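Local coordinates for Endonuclease/exonuclease/phosphatase domain-containing protein (Enterococcus faecalis, PDB 3L1W) that is of unknown function but belongs to the endonuclease/exonuclease/phosphatase family and may act as a 3'-5' RNA exonuclease, at residues Pro195-Tyr204 with Ser233-Phe243; Lys24-Asp35 with Asp51-Thr59. One frame throughout, in Å; residues are numbered along the deposited sequence.

Contact 1. Residues Pro195-Tyr204 with Ser233-Phe243. With SO4 (sulfate ion), chain I; FMT (formic acid), chain L.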
loop_
_atom_site.group_PDB
_atom_site.type_symbol
_atom_site.label_atom_id
_atom_site.label_comp_id
_atom_site.label_asym_id
_atom_site.label_seq_id
_atom_site.Cartn_x
_atom_site.Cartn_y
_atom_site.Cartn_z
ATOM N N PRO A 195 -7.239 -3.342 9.242
ATOM C CA PRO A 195 -8.321 -3.366 10.230
ATOM C C PRO A 195 -9.695 -3.245 9.568
ATOM O O PRO A 195 -9.813 -2.626 8.508
ATOM C CB PRO A 195 -8.023 -2.136 11.094
ATOM C CG PRO A 195 -7.305 -1.196 10.178
ATOM C CD PRO A 195 -6.474 -2.081 9.264
ATOM N N ARG A 196 -10.725 -3.824 10.183
ATOM C CA ARG A 196 -12.078 -3.672 9.653
ATOM C C ARG A 196 -12.637 -2.276 9.946
ATOM O O ARG A 196 -13.475 -1.772 9.202
ATOM C CB ARG A 196 -13.003 -4.773 10.185
ATOM C CG ARG A 196 -12.674 -6.160 9.632
ATOM C CD ARG A 196 -13.556 -7.262 10.241
ATOM N NE ARG A 196 -14.982 -7.037 10.007
ATOM C CZ ARG A 196 -15.627 -7.372 8.892
ATOM N NH1 ARG A 196 -14.978 -7.948 7.888
ATOM N NH2 ARG A 196 -16.927 -7.127 8.777
ATOM N N GLY A 197 -12.161 -1.659 11.024
ATOM C CA GLY A 197 -12.534 -0.298 11.363
ATOM C C GLY A 197 -11.646 0.721 10.674
ATOM O O GLY A 197 -10.558 0.388 10.188
ATOM N N THR A 198 -12.105 1.972 10.652
ATOM C CA THR A 198 -11.506 2.993 9.814
ATOM C C THR A 198 -11.205 4.302 10.545
ATOM O O THR A 198 -10.450 5.125 10.048
ATOM C CB THR A 198 -12.453 3.312 8.633
ATOM O OG1 THR A 198 -13.683 3.838 9.137
ATOM C CG2 THR A 198 -12.772 2.031 7.852
ATOM N N PHE A 199 -11.788 4.504 11.722
ATOM C CA PHE A 199 -11.600 5.775 12.411
ATOM C C PHE A 199 -10.731 5.637 13.665
ATOM O O PHE A 199 -11.094 4.903 14.588
ATOM C CB PHE A 199 -12.956 6.389 12.792
ATOM C CG PHE A 199 -12.824 7.698 13.519
ATOM C CD1 PHE A 199 -12.508 8.857 12.825
ATOM C CD2 PHE A 199 -12.979 7.762 14.895
ATOM C CE1 PHE A 199 -12.362 10.066 13.487
ATOM C CE2 PHE A 199 -12.832 8.964 15.567
ATOM C CZ PHE A 199 -12.520 10.121 14.862
ATOM N N GLN A 200 -9.607 6.355 13.702
ATOM C CA GLN A 200 -8.660 6.231 14.809
ATOM C C GLN A 200 -8.475 7.520 15.613
ATOM O O GLN A 200 -7.718 7.542 16.582
ATOM C CB GLN A 200 -7.290 5.681 14.344
ATOM C CG GLN A 200 -6.953 5.849 12.868
ATOM C CD GLN A 200 -6.638 7.286 12.463
ATOM O OE1 GLN A 200 -6.536 8.176 13.307
ATOM N NE2 GLN A 200 -6.450 7.508 11.159
ATOM N N ASN A 201 -9.162 8.588 15.217
ATOM C CA ASN A 201 -9.122 9.831 15.987
ATOM C C ASN A 201 -7.702 10.414 16.122
ATOM O O ASN A 201 -7.395 11.080 17.115
ATOM C CB ASN A 201 -9.721 9.589 17.377
ATOM C CG ASN A 201 -10.154 10.871 18.056
ATOM O OD1 ASN A 201 -10.652 11.793 17.407
ATOM N ND2 ASN A 201 -9.972 10.935 19.372
ATOM N N PHE A 202 -6.858 10.167 15.119
ATOM C CA PHE A 202 -5.454 10.613 15.104
ATOM C C PHE A 202 -4.600 9.936 16.170
ATOM O O PHE A 202 -3.513 10.412 16.479
ATOM C CB PHE A 202 -5.322 12.135 15.262
ATOM C CG PHE A 202 -5.558 12.922 13.990
ATOM C CD1 PHE A 202 -6.389 14.034 14.002
ATOM C CD2 PHE A 202 -4.932 12.571 12.802
ATOM C CE1 PHE A 202 -6.606 14.776 12.861
ATOM C CE2 PHE A 202 -5.141 13.309 11.642
ATOM C CZ PHE A 202 -5.982 14.416 11.675
ATOM N N THR A 203 -5.085 8.835 16.730
ATOM C CA THR A 203 -4.315 8.114 17.742
ATOM C C THR A 203 -3.520 6.982 17.094
ATOM O O THR A 203 -4.080 5.941 16.741
ATOM C CB THR A 203 -5.221 7.556 18.833
ATOM O OG1 THR A 203 -6.049 8.612 19.338
ATOM C CG2 THR A 203 -4.381 6.979 19.971
ATOM N N TYR A 204 -2.222 7.210 16.922
ATOM C CA TYR A 204 -1.341 6.277 16.221
ATOM C C TYR A 204 -1.351 4.893 16.869
ATOM O O TYR A 204 -1.276 3.875 16.184
ATOM C CB TYR A 204 0.077 6.864 16.182
ATOM C CG TYR A 204 1.118 6.008 15.478
ATOM C CD1 TYR A 204 1.067 5.805 14.110
ATOM C CD2 TYR A 204 2.163 5.433 16.189
ATOM C CE1 TYR A 204 2.016 5.034 13.466
ATOM C CE2 TYR A 204 3.118 4.659 15.557
ATOM C CZ TYR A 204 3.038 4.463 14.194
ATOM O OH TYR A 204 3.988 3.696 13.558
ATOM N N SER A 233 1.289 5.797 7.565
ATOM C CA SER A 233 1.540 6.789 8.594
ATOM C C SER A 233 2.599 7.762 8.107
ATOM O O SER A 233 3.253 7.529 7.094
ATOM C CB SER A 233 2.011 6.122 9.894
ATOM O OG SER A 233 3.172 5.332 9.665
ATOM N N ILE A 234 2.742 8.859 8.832
ATOM C CA ILE A 234 3.804 9.816 8.589
ATOM C C ILE A 234 4.512 10.047 9.922
ATOM O O ILE A 234 4.029 10.784 10.778
ATOM C CB ILE A 234 3.232 11.132 7.983
ATOM C CG1 ILE A 234 4.286 12.234 7.969
ATOM C CG2 ILE A 234 1.958 11.579 8.717
ATOM C CD1 ILE A 234 5.520 11.865 7.170
ATOM N N ASP A 235 5.639 9.366 10.108
ATOM C CA ASP A 235 6.454 9.496 11.325
ATOM C C ASP A 235 5.652 9.575 12.633
ATOM O O ASP A 235 5.740 10.551 13.379
ATOM C CB ASP A 235 7.402 10.698 11.200
ATOM C CG ASP A 235 8.552 10.653 12.200
ATOM O OD1 ASP A 235 9.308 11.641 12.257
ATOM O OD2 ASP A 235 8.715 9.647 12.926
ATOM N N GLY A 236 4.870 8.538 12.910
ATOM C CA GLY A 236 4.202 8.413 14.192
ATOM C C GLY A 236 2.866 9.118 14.282
ATOM O O GLY A 236 2.304 9.254 15.369
ATOM N N ARG A 237 2.365 9.572 13.137
ATOM C CA ARG A 237 1.036 10.184 13.058
ATOM C C ARG A 237 0.331 9.631 11.842
ATOM O O ARG A 237 0.970 9.093 10.944
ATOM C CB ARG A 237 1.152 11.700 12.916
ATOM C CG ARG A 237 1.743 12.377 14.120
ATOM C CD ARG A 237 1.805 13.891 13.944
ATOM N NE ARG A 237 2.100 14.543 15.216
ATOM C CZ ARG A 237 2.147 15.859 15.394
ATOM N NH1 ARG A 237 1.921 16.679 14.377
ATOM N NH2 ARG A 237 2.422 16.355 16.592
ATOM N N PHE A 238 -0.991 9.758 11.815
ATOM C CA PHE A 238 -1.744 9.376 10.631
ATOM C C PHE A 238 -2.090 10.646 9.884
ATOM O O PHE A 238 -2.354 11.673 10.509
ATOM C CB PHE A 238 -3.012 8.619 11.013
ATOM C CG PHE A 238 -2.753 7.259 11.604
ATOM C CD1 PHE A 238 -1.988 6.319 10.919
ATOM C CD2 PHE A 238 -3.305 6.909 12.832
ATOM C CE1 PHE A 238 -1.760 5.050 11.470
ATOM C CE2 PHE A 238 -3.087 5.650 13.383
ATOM C CZ PHE A 238 -2.320 4.720 12.703
ATOM N N PRO A 239 -2.066 10.590 8.547
ATOM C CA PRO A 239 -2.331 11.790 7.742
ATOM C C PRO A 239 -3.759 12.315 7.934
ATOM O O PRO A 239 -3.971 13.501 7.765
ATOM C CB PRO A 239 -2.117 11.305 6.301
ATOM C CG PRO A 239 -1.258 10.082 6.428
ATOM C CD PRO A 239 -1.707 9.432 7.710
ATOM N N SER A 240 -4.709 11.441 8.264
ATOM C CA SER A 240 -6.071 11.846 8.610
ATOM C C SER A 240 -6.489 11.062 9.844
ATOM O O SER A 240 -5.789 10.110 10.233
ATOM C CB SER A 240 -7.052 11.545 7.470
ATOM O OG SER A 240 -8.381 11.893 7.872
ATOM N N ASP A 241 -7.609 11.444 10.466
ATOM C CA ASP A 241 -8.125 10.668 11.593
ATOM C C ASP A 241 -8.974 9.479 11.142
ATOM O O ASP A 241 -9.474 8.713 11.970
ATOM C CB ASP A 241 -8.853 11.540 12.644
ATOM C CG ASP A 241 -10.002 12.364 12.065
ATOM O OD1 ASP A 241 -10.238 12.345 10.839
ATOM O OD2 ASP A 241 -10.668 13.052 12.870
ATOM N N HIS A 242 -9.126 9.333 9.822
ATOM C CA HIS A 242 -9.629 8.092 9.230
ATOM C C HIS A 242 -8.521 7.421 8.433
ATOM O O HIS A 242 -7.651 8.100 7.888
ATOM C CB HIS A 242 -10.743 8.379 8.223
ATOM C CG HIS A 242 -11.969 8.999 8.809
ATOM N ND1 HIS A 242 -13.217 8.419 8.703
ATOM C CD2 HIS A 242 -12.152 10.178 9.447
ATOM C CE1 HIS A 242 -14.110 9.198 9.288
ATOM N NE2 HIS A 242 -13.492 10.278 9.735
ATOM N N PHE A 243 -8.582 6.102 8.317
ATOM C CA PHE A 243 -7.796 5.407 7.290
ATOM C C PHE A 243 -8.569 5.466 5.979
ATOM O O PHE A 243 -9.796 5.385 5.981
ATOM C CB PHE A 243 -7.631 3.923 7.639
ATOM C CG PHE A 243 -6.877 3.668 8.907
ATOM C CD1 PHE A 243 -5.722 4.378 9.188
ATOM C CD2 PHE A 243 -7.302 2.690 9.804
ATOM C CE1 PHE A 243 -5.003 4.131 10.359
ATOM C CE2 PHE A 243 -6.586 2.430 10.970
ATOM C CZ PHE A 243 -5.439 3.152 11.249
HETATM S S SO4 I . -0.619 8.588 19.934
HETATM O O1 SO4 I . 0.790 8.843 20.228
HETATM O O2 SO4 I . -0.977 9.244 18.670
HETATM O O3 SO4 I . -0.835 7.148 19.863
HETATM O O4 SO4 I . -1.443 9.138 21.009
HETATM C C FMT L . 3.699 5.945 4.470
HETATM O O1 FMT L . 4.380 6.973 4.550
HETATM O O2 FMT L . 3.515 5.142 5.393
HETATM O O HOH W 1 -10.069 13.674 15.423
HETATM O O HOH W 2 -1.967 11.083 14.240
HETATM O O HOH W 3 5.112 5.972 11.524
#
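Q200 and F199 meet the segment S240-F243, which carries the S-D-H sequence of the DNase I-like fold. Both segments are loops, joined by a single beta bridge between F199 and H242. On its two sides, F243 N donates to T198 O and Q200 N donates to D241 O. N201 N adds a longer bond to D241 O, so this carbonyl takes two donors.

The Q200 side chain starts toward the other loop at CB. CG lies over the face of the F243 ring, 3.8 Å from its centroid. The chain bends there (chi2 72°), which turns the amide back along S240 and D241. CD reaches F238 CD2 at 3.4 Å. OE1 accepts F202 N at 2.7 Å, nearly in line with its own C=O, inside the type I' turn Q200-T203. NE2 donates to S240 O at 2.8 Å in a straight bond, with S240 O in the amide plane. The two bonds fix the rotation of the buried amide.

F199 turns its edge to the face of H242, centroids 5.0 Å apart and planes at 70°. H242 ND1 is hydrogen-bonded to D215 OD2. In DNase I-like relatives the histidine of this sequence belongs to the active site, and H242 probably does too. D241 CB sits over the face of F202, 3.8 Å from the ring centroid. At the far end G236 CA lies over the centre of the Y204 ring at 3.9 Å. The Y204 ring also stacks on Y204 of the second subunit. A water donates to both N201 OD1 and D241 OD2, the latter at 2.7 Å.

Contact 2. Residues Lys24-Asp35 with Asp51-Thr59; sequences KEAVCQLINFHD and DLKAYTTFT
C28 and N32 face Y55 and T56 where helix 24-34 passes helix 51-55, axes 9.9 Å apart at their closest and crossing at -57°. This is a helix pair of the DNase I-like alpha/beta fold, lying against the sheet that contains strand 38-44. The second helix ends at Y55, and an ST turn follows: T56 OG1 accepts F58 N. The same hydroxyl donates to L52 O at 2.8 Å. T56 N reaches L52 O from the other face of the carbonyl plane, so L52 O takes two donors.

The N32 amide bonds to the backbone at and just past this end. Its ND2 donates to Y55 O at 3.0 Å, with the acceptor tilted out of the amide plane. Its OD1 accepts T57 N at 2.9 Å, the donor again tilted from the C=O plane. Two bonds of opposite sense thus hold the amide in one rotation.

C28 SG touches both Y55 CB and T56 CG2, 3.8 Å from each. I31 splits its branches. CD1 goes to L52 CD2, while CG2, anti to the backbone N, presses on F58 CE1 at 3.5 Å. I31 and F58 also touch L77 of strand 73-78.

The K24 chain, extended beyond CG, crosses D51 at a slant, with its CD near D51 OD2. Its NZ and D51 OD1 share a water, while D51 OD2 is hydrogen-bonded to W20 NE1. At the other end a water accepts from T57 OG1 and donates to N32 O and to D35 OD1, the last at 2.9 Å.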
loop_
_atom_site.group_PDB
_atom_site.type_symbol
_atom_site.label_atom_id
_atom_site.label_comp_id
_atom_site.label_asym_id
_atom_site.label_seq_id
_atom_site.Cartn_x
_atom_site.Cartn_y
_atom_site.Cartn_z
ATOM N N LYS A 24 -1.220 18.151 4.638
ATOM C CA LYS A 24 -1.563 18.127 3.219
ATOM C C LYS A 24 -0.597 17.298 2.370
ATOM O O LYS A 24 -1.029 16.529 1.513
ATOM C CB LYS A 24 -1.685 19.552 2.658
ATOM C CG LYS A 24 -0.471 20.420 2.896
ATOM C CD LYS A 24 -0.702 21.855 2.421
ATOM C CE LYS A 24 0.414 22.786 2.902
ATOM N NZ LYS A 24 0.172 24.208 2.523
ATOM N N GLU A 25 0.705 17.451 2.597
ATOM C CA GLU A 25 1.671 16.696 1.796
ATOM C C GLU A 25 1.481 15.195 1.993
ATOM O O GLU A 25 1.466 14.428 1.029
ATOM C CB GLU A 25 3.112 17.108 2.129
ATOM C CG GLU A 25 3.454 18.526 1.708
ATOM C CD GLU A 25 4.455 18.573 0.565
ATOM O OE1 GLU A 25 5.668 18.396 0.825
ATOM O OE2 GLU A 25 4.029 18.794 -0.590
ATOM N N ALA A 26 1.318 14.777 3.245
ATOM C CA ALA A 26 1.163 13.366 3.556
ATOM C C ALA A 26 -0.122 12.810 2.955
ATOM O O ALA A 26 -0.132 11.712 2.403
ATOM C CB ALA A 26 1.194 13.141 5.066
ATOM N N VAL A 27 -1.213 13.564 3.067
ATOM C CA VAL A 27 -2.475 13.129 2.481
ATOM C C VAL A 27 -2.374 13.023 0.957
ATOM O O VAL A 27 -2.787 12.028 0.363
ATOM C CB VAL A 27 -3.637 14.075 2.883
ATOM C CG1 VAL A 27 -4.886 13.816 2.025
ATOM C CG2 VAL A 27 -3.940 13.923 4.361
ATOM N N CYS A 28 -1.823 14.051 0.322
ATOM C CA CYS A 28 -1.743 14.049 -1.135
ATOM C C CYS A 28 -0.770 12.995 -1.666
ATOM O O CYS A 28 -1.012 12.383 -2.711
ATOM C CB CYS A 28 -1.375 15.437 -1.655
ATOM S SG CYS A 28 -2.708 16.646 -1.421
ATOM N N GLN A 29 0.334 12.781 -0.956
ATOM C CA GLN A 29 1.295 11.762 -1.369
ATOM C C GLN A 29 0.706 10.367 -1.220
ATOM O O GLN A 29 0.993 9.475 -2.018
ATOM C CB GLN A 29 2.594 11.896 -0.569
ATOM C CG GLN A 29 3.429 13.078 -1.031
ATOM C CD GLN A 29 4.511 13.429 -0.048
ATOM O OE1 GLN A 29 4.774 12.678 0.889
ATOM N NE2 GLN A 29 5.140 14.587 -0.243
ATOM N N LEU A 30 -0.121 10.173 -0.199
ATOM C CA LEU A 30 -0.778 8.887 -0.018
ATOM C C LEU A 30 -1.673 8.606 -1.216
ATOM O O LEU A 30 -1.625 7.523 -1.801
ATOM C CB LEU A 30 -1.580 8.878 1.288
ATOM C CG LEU A 30 -2.288 7.580 1.707
ATOM C CD1 LEU A 30 -2.598 7.628 3.197
ATOM C CD2 LEU A 30 -3.576 7.320 0.912
ATOM N N ILE A 31 -2.494 9.592 -1.572
ATOM C CA ILE A 31 -3.375 9.478 -2.728
ATOM C C ILE A 31 -2.573 9.188 -4.001
ATOM O O ILE A 31 -2.914 8.283 -4.767
ATOM C CB ILE A 31 -4.244 10.753 -2.871
ATOM C CG1 ILE A 31 -5.204 10.846 -1.679
ATOM C CG2 ILE A 31 -4.989 10.753 -4.207
ATOM C CD1 ILE A 31 -5.860 12.219 -1.491
ATOM N N ASN A 32 -1.489 9.924 -4.221
ATOM C CA ASN A 32 -0.707 9.699 -5.443
ATOM C C ASN A 32 -0.097 8.309 -5.506
ATOM O O ASN A 32 -0.039 7.698 -6.579
ATOM C CB ASN A 32 0.402 10.730 -5.581
ATOM C CG ASN A 32 -0.126 12.095 -5.960
ATOM O OD1 ASN A 32 -1.265 12.234 -6.412
ATOM N ND2 ASN A 32 0.707 13.110 -5.789
ATOM N N PHE A 33 0.359 7.826 -4.353
ATOM C CA PHE A 33 1.017 6.525 -4.271
ATOM C C PHE A 33 0.054 5.367 -4.513
ATOM O O PHE A 33 0.366 4.442 -5.258
ATOM C CB PHE A 33 1.731 6.346 -2.931
ATOM C CG PHE A 33 2.320 4.975 -2.749
ATOM C CD1 PHE A 33 3.472 4.607 -3.420
ATOM C CD2 PHE A 33 1.709 4.055 -1.914
ATOM C CE1 PHE A 33 4.019 3.329 -3.256
ATOM C CE2 PHE A 33 2.246 2.772 -1.740
ATOM C CZ PHE A 33 3.391 2.415 -2.413
ATOM N N HIS A 34 -1.110 5.414 -3.884
ATOM C CA HIS A 34 -2.080 4.344 -4.087
ATOM C C HIS A 34 -2.725 4.368 -5.475
ATOM O O HIS A 34 -3.043 3.302 -6.030
ATOM C CB HIS A 34 -3.067 4.276 -2.921
ATOM C CG HIS A 34 -2.402 3.868 -1.644
ATOM N ND1 HIS A 34 -2.151 2.548 -1.332
ATOM C CD2 HIS A 34 -1.864 4.601 -0.638
ATOM C CE1 HIS A 34 -1.516 2.484 -0.174
ATOM N NE2 HIS A 34 -1.322 3.716 0.263
ATOM N N ASP A 35 -2.895 5.571 -6.029
ATOM C CA ASP A 35 -3.107 5.740 -7.462
ATOM C C ASP A 35 -4.318 4.963 -7.982
ATOM O O ASP A 35 -4.256 4.320 -9.035
ATOM C CB ASP A 35 -1.840 5.284 -8.193
ATOM C CG ASP A 35 -1.798 5.710 -9.644
ATOM O OD1 ASP A 35 -2.308 6.793 -9.978
ATOM O OD2 ASP A 35 -1.207 4.958 -10.447
ATOM N N ASP A 51 -5.675 22.331 -2.811
ATOM C CA ASP A 51 -4.491 21.518 -2.558
ATOM C C ASP A 51 -4.580 20.144 -3.221
ATOM O O ASP A 51 -3.588 19.647 -3.763
ATOM C CB ASP A 51 -4.234 21.368 -1.049
ATOM C CG ASP A 51 -3.694 22.643 -0.416
ATOM O OD1 ASP A 51 -3.093 23.476 -1.134
ATOM O OD2 ASP A 51 -3.867 22.810 0.808
ATOM N N LEU A 52 -5.755 19.516 -3.189
ATOM C CA LEU A 52 -5.907 18.236 -3.879
ATOM C C LEU A 52 -5.628 18.382 -5.370
ATOM O O LEU A 52 -4.963 17.537 -5.962
ATOM C CB LEU A 52 -7.301 17.648 -3.666
ATOM C CG LEU A 52 -7.581 17.153 -2.248
ATOM C CD1 LEU A 52 -9.040 16.721 -2.108
ATOM C CD2 LEU A 52 -6.647 16.016 -1.886
ATOM N N LYS A 53 -6.165 19.434 -5.984
ATOM C CA LYS A 53 -5.893 19.686 -7.394
ATOM C C LYS A 53 -4.415 19.962 -7.661
ATOM O O LYS A 53 -3.870 19.519 -8.668
ATOM C CB LYS A 53 -6.742 20.850 -7.923
ATOM C CG LYS A 53 -8.244 20.580 -7.917
ATOM C CD LYS A 53 -9.013 21.809 -8.401
ATOM C CE LYS A 53 -10.510 21.567 -8.371
ATOM N NZ LYS A 53 -11.294 22.811 -8.659
ATOM N N ALA A 54 -3.771 20.702 -6.766
ATOM C CA ALA A 54 -2.395 21.126 -7.001
ATOM C C ALA A 54 -1.386 20.007 -6.752
ATOM O O ALA A 54 -0.397 19.876 -7.482
ATOM C CB ALA A 54 -2.066 22.328 -6.134
ATOM N N TYR A 55 -1.650 19.197 -5.730
ATOM C CA TYR A 55 -0.647 18.249 -5.238
ATOM C C TYR A 55 -0.952 16.773 -5.469
ATOM O O TYR A 55 -0.140 15.922 -5.124
ATOM C CB TYR A 55 -0.361 18.506 -3.751
ATOM C CG TYR A 55 0.258 19.859 -3.518
ATOM C CD1 TYR A 55 1.585 20.091 -3.821
ATOM C CD2 TYR A 55 -0.492 20.906 -2.997
ATOM C CE1 TYR A 55 2.159 21.330 -3.615
ATOM C CE2 TYR A 55 0.074 22.154 -2.785
ATOM C CZ TYR A 55 1.401 22.355 -3.100
ATOM O OH TYR A 55 1.977 23.590 -2.908
ATOM N N THR A 56 -2.109 16.458 -6.039
ATOM C CA THR A 56 -2.331 15.098 -6.514
ATOM C C THR A 56 -2.363 15.090 -8.033
ATOM O O THR A 56 -2.459 16.142 -8.688
ATOM C CB THR A 56 -3.641 14.431 -5.982
ATOM O OG1 THR A 56 -4.761 14.899 -6.747
ATOM C CG2 THR A 56 -3.861 14.721 -4.493
ATOM N N THR A 57 -2.299 13.887 -8.584
ATOM C CA THR A 57 -2.284 13.689 -10.024
ATOM C C THR A 57 -3.700 13.583 -10.598
ATOM O O THR A 57 -3.866 13.421 -11.803
ATOM C CB THR A 57 -1.534 12.396 -10.356
ATOM O OG1 THR A 57 -2.150 11.308 -9.657
ATOM C CG2 THR A 57 -0.078 12.507 -9.891
ATOM N N PHE A 58 -4.710 13.709 -9.742
ATOM C CA PHE A 58 -6.095 13.420 -10.139
ATOM C C PHE A 58 -6.909 14.603 -10.658
ATOM O O PHE A 58 -6.690 15.748 -10.273
ATOM C CB PHE A 58 -6.865 12.831 -8.952
ATOM C CG PHE A 58 -6.473 11.433 -8.613
ATOM C CD1 PHE A 58 -5.336 11.183 -7.874
ATOM C CD2 PHE A 58 -7.248 10.363 -9.029
ATOM C CE1 PHE A 58 -4.964 9.875 -7.557
ATOM C CE2 PHE A 58 -6.892 9.056 -8.718
ATOM C CZ PHE A 58 -5.739 8.809 -7.984
ATOM N N THR A 59 -7.869 14.306 -11.531
ATOM C CA THR A 59 -8.921 15.264 -11.854
ATOM C C THR A 59 -9.848 15.308 -10.648
ATOM O O THR A 59 -10.077 14.283 -10.007
ATOM C CB THR A 59 -9.675 14.826 -13.120
ATOM O OG1 THR A 59 -8.753 14.794 -14.216
ATOM C CG2 THR A 59 -10.792 15.815 -13.461
HETATM O O HOH W 4 -0.990 24.550 -0.190
HETATM O O HOH W 5 -0.784 9.043 -8.922
#

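Contact 2 and contact 1 follow one another along the chain, with centres about 17 Å apart. They touch through helix 20-34, which packs on residues 51-59 and also on the loop 233-243. P239 CB meets A26 CB at 4.0 Å, and P239 O lies 3.4 Å from V27 CG2. I234 CG2 reaches the same A26 methyl. P239 directly precedes S240, D241 and H242, so the helix borders the loop that carries the probable active-site histidine. Contact 1 holds that histidine. Both contacts reach the second subunit: D235 OD2 is hydrogen-bonded to W208 N of that subunit, and F33 stacks on its Y193.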